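Local coordinates for protein beta-glucanase (Podospora anserina, PDB 4LE4) that probably hydrolyses beta-glucans as a family GH131 glycoside hydrolase and binds cellotriose, at residues Tyr167-Trp179 against Arg189-Asn201. Sequence-based numbering, arbitrary orientation.
Sequences YEIDFAAGTVGFW and RKVAPVKTSTSSN
Arg189 lies across Trp179, its CB 3.6 Å from the centroid of the six-membered ring and almost on the ring normal, a CH-pi contact; the wide indole offers a flat face to this carbon and an N-H at its edge for Glu168. With CG anti to the backbone N (chi1 171°), the long arginine crosses the indole and then bends at chi3, so that the guanidinium, turned 72° from the ring, brings NH2 to Glu168 OE1 at 2.9 Å, a salt bridge on the syn side but tilted out of the carboxylate plane. Trp179 NE1 donates to the same OE1, nearly straight and in the indole plane, from the opposite face of the carboxylate. Pro193 CD covers one guanidinium face. Exchanging Trp179 for a leucine would probably deprive Glu168 of its indole donor and leave the arginine freer to swing. Val176 and Val194 form an antiparallel hydrogen-bonded pair, each backbone N donating to the other's O, and at the classic bulge Lys190 and Val191 both face Phe178. Farther along, Thr198 CG2 presses on Gly174 CA (3.4 Å), where positive phi favours glycine. In this concanavalin-like fold, 188-195 is the edge strand of one sheet, next to 175-182, with 163-170 beyond; Phe178 stacks on Trp145 of strand 142-147 in the other sheet.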
loop_
_atom_site.group_PDB
_atom_site.type_symbol
_atom_site.label_atom_id
_atom_site.label_comp_id
_atom_site.label_asym_id
_atom_site.label_seq_id
_atom_site.Cartn_x
_atom_site.Cartn_y
_atom_site.Cartn_z
ATOM N N TYR A 167 8.522 2.724 -4.607
ATOM C CA TYR A 167 8.781 4.172 -4.520
ATOM C C TYR A 167 10.305 4.240 -4.308
ATOM O O TYR A 167 10.796 3.603 -3.397
ATOM C CB TYR A 167 8.188 4.796 -3.267
ATOM C CG TYR A 167 6.701 4.722 -3.110
ATOM C CD1 TYR A 167 5.861 4.823 -4.208
ATOM C CD2 TYR A 167 6.133 4.632 -1.833
ATOM C CE1 TYR A 167 4.471 4.844 -4.042
ATOM C CE2 TYR A 167 4.747 4.649 -1.650
ATOM C CZ TYR A 167 3.918 4.758 -2.764
ATOM O OH TYR A 167 2.534 4.791 -2.603
ATOM N N GLU A 168 11.019 4.972 -5.151
ATOM C CA GLU A 168 12.476 5.148 -5.009
ATOM C C GLU A 168 12.587 6.465 -4.243
ATOM O O GLU A 168 12.412 7.548 -4.808
ATOM C CB GLU A 168 13.124 5.286 -6.392
ATOM C CG GLU A 168 14.607 5.707 -6.300
ATOM C CD GLU A 168 15.351 5.703 -7.623
ATOM O OE1 GLU A 168 14.724 5.592 -8.693
ATOM O OE2 GLU A 168 16.598 5.826 -7.583
ATOM N N ILE A 169 12.849 6.386 -2.945
ATOM C CA ILE A 169 12.874 7.604 -2.174
ATOM C C ILE A 169 14.295 7.963 -1.723
ATOM O O ILE A 169 14.996 7.120 -1.176
ATOM C CB ILE A 169 11.973 7.457 -0.925
ATOM C CG1 ILE A 169 10.582 6.930 -1.353
ATOM C CG2 ILE A 169 11.858 8.816 -0.188
ATOM C CD1 ILE A 169 9.581 6.813 -0.238
ATOM N N ASP A 170 14.702 9.198 -1.974
ATOM C CA ASP A 170 16.004 9.660 -1.492
ATOM C C ASP A 170 15.643 10.667 -0.420
ATOM O O ASP A 170 15.318 11.817 -0.735
ATOM C CB ASP A 170 16.810 10.362 -2.590
ATOM C CG ASP A 170 18.251 10.653 -2.148
ATOM O OD1 ASP A 170 18.486 10.768 -0.922
ATOM O OD2 ASP A 170 19.138 10.763 -3.023
ATOM N N PHE A 171 15.686 10.252 0.843
ATOM C CA PHE A 171 15.323 11.147 1.936
ATOM C C PHE A 171 16.343 12.270 2.178
ATOM O O PHE A 171 16.052 13.238 2.866
ATOM C CB PHE A 171 15.128 10.342 3.211
ATOM C CG PHE A 171 13.912 9.461 3.192
ATOM C CD1 PHE A 171 12.660 9.975 3.539
ATOM C CD2 PHE A 171 14.017 8.119 2.847
ATOM C CE1 PHE A 171 11.516 9.159 3.544
ATOM C CE2 PHE A 171 12.890 7.286 2.849
ATOM C CZ PHE A 171 11.624 7.816 3.202
ATOM N N ALA A 172 17.530 12.136 1.606
ATOM C CA ALA A 172 18.552 13.167 1.785
ATOM C C ALA A 172 18.338 14.281 0.772
ATOM O O ALA A 172 18.381 15.460 1.119
ATOM C CB ALA A 172 19.936 12.563 1.631
ATOM N N ALA A 173 18.078 13.911 -0.472
ATOM C CA ALA A 173 17.840 14.874 -1.532
ATOM C C ALA A 173 16.394 15.371 -1.556
ATOM O O ALA A 173 16.100 16.419 -2.135
ATOM C CB ALA A 173 18.155 14.239 -2.858
ATOM N N GLY A 174 15.487 14.614 -0.943
ATOM C CA GLY A 174 14.093 15.028 -0.981
ATOM C C GLY A 174 13.488 14.788 -2.351
ATOM O O GLY A 174 12.911 15.693 -2.965
ATOM N N THR A 175 13.636 13.568 -2.856
ATOM C CA THR A 175 13.074 13.226 -4.164
ATOM C C THR A 175 12.404 11.866 -4.110
ATOM O O THR A 175 12.749 11.029 -3.278
ATOM C CB THR A 175 14.146 13.142 -5.296
ATOM O OG1 THR A 175 15.077 12.090 -5.017
ATOM C CG2 THR A 175 14.889 14.467 -5.428
ATOM N N VAL A 176 11.440 11.641 -4.997
ATOM C CA VAL A 176 10.790 10.325 -5.046
ATOM C C VAL A 176 10.560 9.952 -6.499
ATOM O O VAL A 176 9.973 10.732 -7.269
ATOM C CB VAL A 176 9.444 10.304 -4.275
ATOM C CG1 VAL A 176 8.506 11.323 -4.863
ATOM C CG2 VAL A 176 8.809 8.874 -4.319
ATOM N N GLY A 177 11.029 8.760 -6.858
ATOM C CA GLY A 177 10.895 8.223 -8.207
ATOM C C GLY A 177 9.895 7.062 -8.155
ATOM O O GLY A 177 9.637 6.514 -7.085
ATOM N N PHE A 178 9.383 6.669 -9.310
ATOM C CA PHE A 178 8.346 5.655 -9.368
ATOM C C PHE A 178 8.700 4.495 -10.286
ATOM O O PHE A 178 8.933 4.693 -11.476
ATOM C CB PHE A 178 7.057 6.345 -9.841
ATOM C CG PHE A 178 5.862 5.423 -9.957
ATOM C CD1 PHE A 178 5.230 4.937 -8.819
ATOM C CD2 PHE A 178 5.339 5.130 -11.205
ATOM C CE1 PHE A 178 4.067 4.175 -8.931
ATOM C CE2 PHE A 178 4.185 4.375 -11.340
ATOM C CZ PHE A 178 3.554 3.902 -10.193
ATOM N N TRP A 179 8.744 3.295 -9.714
ATOM C CA TRP A 179 9.022 2.064 -10.463
ATOM C C TRP A 179 7.704 1.282 -10.468
ATOM O O TRP A 179 6.964 1.302 -9.485
ATOM C CB TRP A 179 10.114 1.256 -9.778
ATOM C CG TRP A 179 11.435 1.930 -9.846
ATOM C CD1 TRP A 179 11.841 3.028 -9.142
ATOM C CD2 TRP A 179 12.546 1.540 -10.666
ATOM N NE1 TRP A 179 13.151 3.345 -9.471
ATOM C CE2 TRP A 179 13.600 2.450 -10.406
ATOM C CE3 TRP A 179 12.748 0.501 -11.596
ATOM C CZ2 TRP A 179 14.858 2.358 -11.042
ATOM C CZ3 TRP A 179 13.990 0.406 -12.233
ATOM C CH2 TRP A 179 15.030 1.330 -11.950
ATOM N N ARG A 189 11.472 1.939 -14.284
ATOM C CA ARG A 189 11.241 3.279 -13.759
ATOM C C ARG A 189 10.378 4.059 -14.738
ATOM O O ARG A 189 10.774 4.342 -15.886
ATOM C CB ARG A 189 12.548 4.029 -13.528
ATOM C CG ARG A 189 12.293 5.476 -13.185
ATOM C CD ARG A 189 13.540 6.330 -13.353
ATOM N NE ARG A 189 14.383 6.230 -12.175
ATOM C CZ ARG A 189 15.512 6.919 -12.018
ATOM N NH1 ARG A 189 15.913 7.745 -12.984
ATOM N NH2 ARG A 189 16.223 6.799 -10.892
ATOM N N LYS A 190 9.190 4.411 -14.287
ATOM C CA LYS A 190 8.268 5.115 -15.146
ATOM C C LYS A 190 8.214 6.632 -14.957
ATOM O O LYS A 190 7.693 7.340 -15.826
ATOM C CB LYS A 190 6.905 4.467 -15.028
ATOM C CG LYS A 190 6.983 3.021 -15.595
ATOM C CD LYS A 190 5.659 2.281 -15.666
ATOM C CE LYS A 190 5.922 0.832 -16.161
ATOM N NZ LYS A 190 4.678 0.019 -16.310
ATOM N N VAL A 191 8.729 7.110 -13.828
ATOM C CA VAL A 191 8.839 8.551 -13.559
ATOM C C VAL A 191 10.161 8.783 -12.793
ATOM O O VAL A 191 10.409 8.182 -11.740
ATOM C CB VAL A 191 7.670 9.115 -12.704
ATOM C CG1 VAL A 191 7.827 10.623 -12.553
ATOM C CG2 VAL A 191 6.329 8.786 -13.353
ATOM N N ALA A 192 11.033 9.597 -13.376
ATOM C CA ALA A 192 12.309 9.956 -12.751
ATOM C C ALA A 192 12.004 10.675 -11.421
ATOM O O ALA A 192 10.963 11.323 -11.284
ATOM C CB ALA A 192 13.096 10.892 -13.689
ATOM N N PRO A 193 12.924 10.602 -10.436
ATOM C CA PRO A 193 12.671 11.262 -9.141
ATOM C C PRO A 193 12.168 12.698 -9.225
ATOM O O PRO A 193 12.742 13.527 -9.955
ATOM C CB PRO A 193 14.012 11.152 -8.429
ATOM C CG PRO A 193 14.552 9.831 -8.962
ATOM C CD PRO A 193 14.245 9.955 -10.444
ATOM N N VAL A 194 11.091 12.955 -8.472
ATOM C CA VAL A 194 10.406 14.239 -8.386
ATOM C C VAL A 194 10.681 14.872 -7.014
ATOM O O VAL A 194 10.636 14.180 -5.998
ATOM C CB VAL A 194 8.867 14.035 -8.519
ATOM C CG1 VAL A 194 8.142 15.350 -8.373
ATOM C CG2 VAL A 194 8.553 13.396 -9.833
ATOM N N LYS A 195 10.942 16.180 -6.985
ATOM C CA LYS A 195 11.231 16.886 -5.727
ATOM C C LYS A 195 9.992 17.169 -4.887
ATOM O O LYS A 195 8.968 17.569 -5.420
ATOM C CB LYS A 195 11.899 18.244 -5.999
ATOM C CG LYS A 195 13.305 18.210 -6.536
ATOM C CD LYS A 195 13.992 19.539 -6.206
ATOM C CE LYS A 195 15.308 19.767 -6.970
ATOM N NZ LYS A 195 15.098 20.010 -8.434
ATOM N N THR A 196 10.088 16.966 -3.575
ATOM C CA THR A 196 8.980 17.256 -2.676
ATOM C C THR A 196 9.540 17.220 -1.265
ATOM O O THR A 196 10.665 16.792 -1.070
ATOM C CB THR A 196 7.814 16.202 -2.807
ATOM O OG1 THR A 196 6.603 16.747 -2.255
ATOM C CG2 THR A 196 8.141 14.928 -2.064
ATOM N N SER A 197 8.764 17.672 -0.283
ATOM C CA SER A 197 9.205 17.635 1.119
ATOM C C SER A 197 9.073 16.207 1.609
ATOM O O SER A 197 7.959 15.721 1.842
ATOM C CB SER A 197 8.326 18.507 2.024
ATOM O OG SER A 197 8.553 19.882 1.805
ATOM N N THR A 198 10.204 15.538 1.757
ATOM C CA THR A 198 10.195 14.182 2.221
ATOM C C THR A 198 10.569 14.297 3.690
ATOM O O THR A 198 11.723 14.535 4.040
ATOM C CB THR A 198 11.202 13.351 1.406
ATOM O OG1 THR A 198 10.935 11.966 1.609
ATOM C CG2 THR A 198 12.620 13.657 1.796
ATOM N N SER A 199 9.577 14.222 4.553
ATOM C CA SER A 199 9.827 14.337 5.984
ATOM C C SER A 199 9.120 13.126 6.549
ATOM O O SER A 199 7.936 12.920 6.298
ATOM C CB SER A 199 9.217 15.636 6.530
ATOM O OG SER A 199 9.649 15.921 7.859
ATOM N N SER A 200 9.855 12.302 7.281
ATOM C CA SER A 200 9.270 11.093 7.843
ATOM C C SER A 200 10.043 10.666 9.060
ATOM O O SER A 200 11.243 10.904 9.137
ATOM C CB SER A 200 9.309 9.970 6.802
ATOM O OG SER A 200 8.965 8.713 7.363
ATOM N N ASN A 201 9.352 10.038 10.010
ATOM C CA ASN A 201 10.005 9.525 11.222
ATOM C C ASN A 201 10.284 8.033 11.053
ATOM O O ASN A 201 10.852 7.407 11.946
ATOM C CB ASN A 201 9.107 9.620 12.428
ATOM C CG ASN A 201 8.250 8.381 12.576
ATOM O OD1 ASN A 201 8.452 7.570 13.480
ATOM N ND2 ASN A 201 7.312 8.208 11.658
#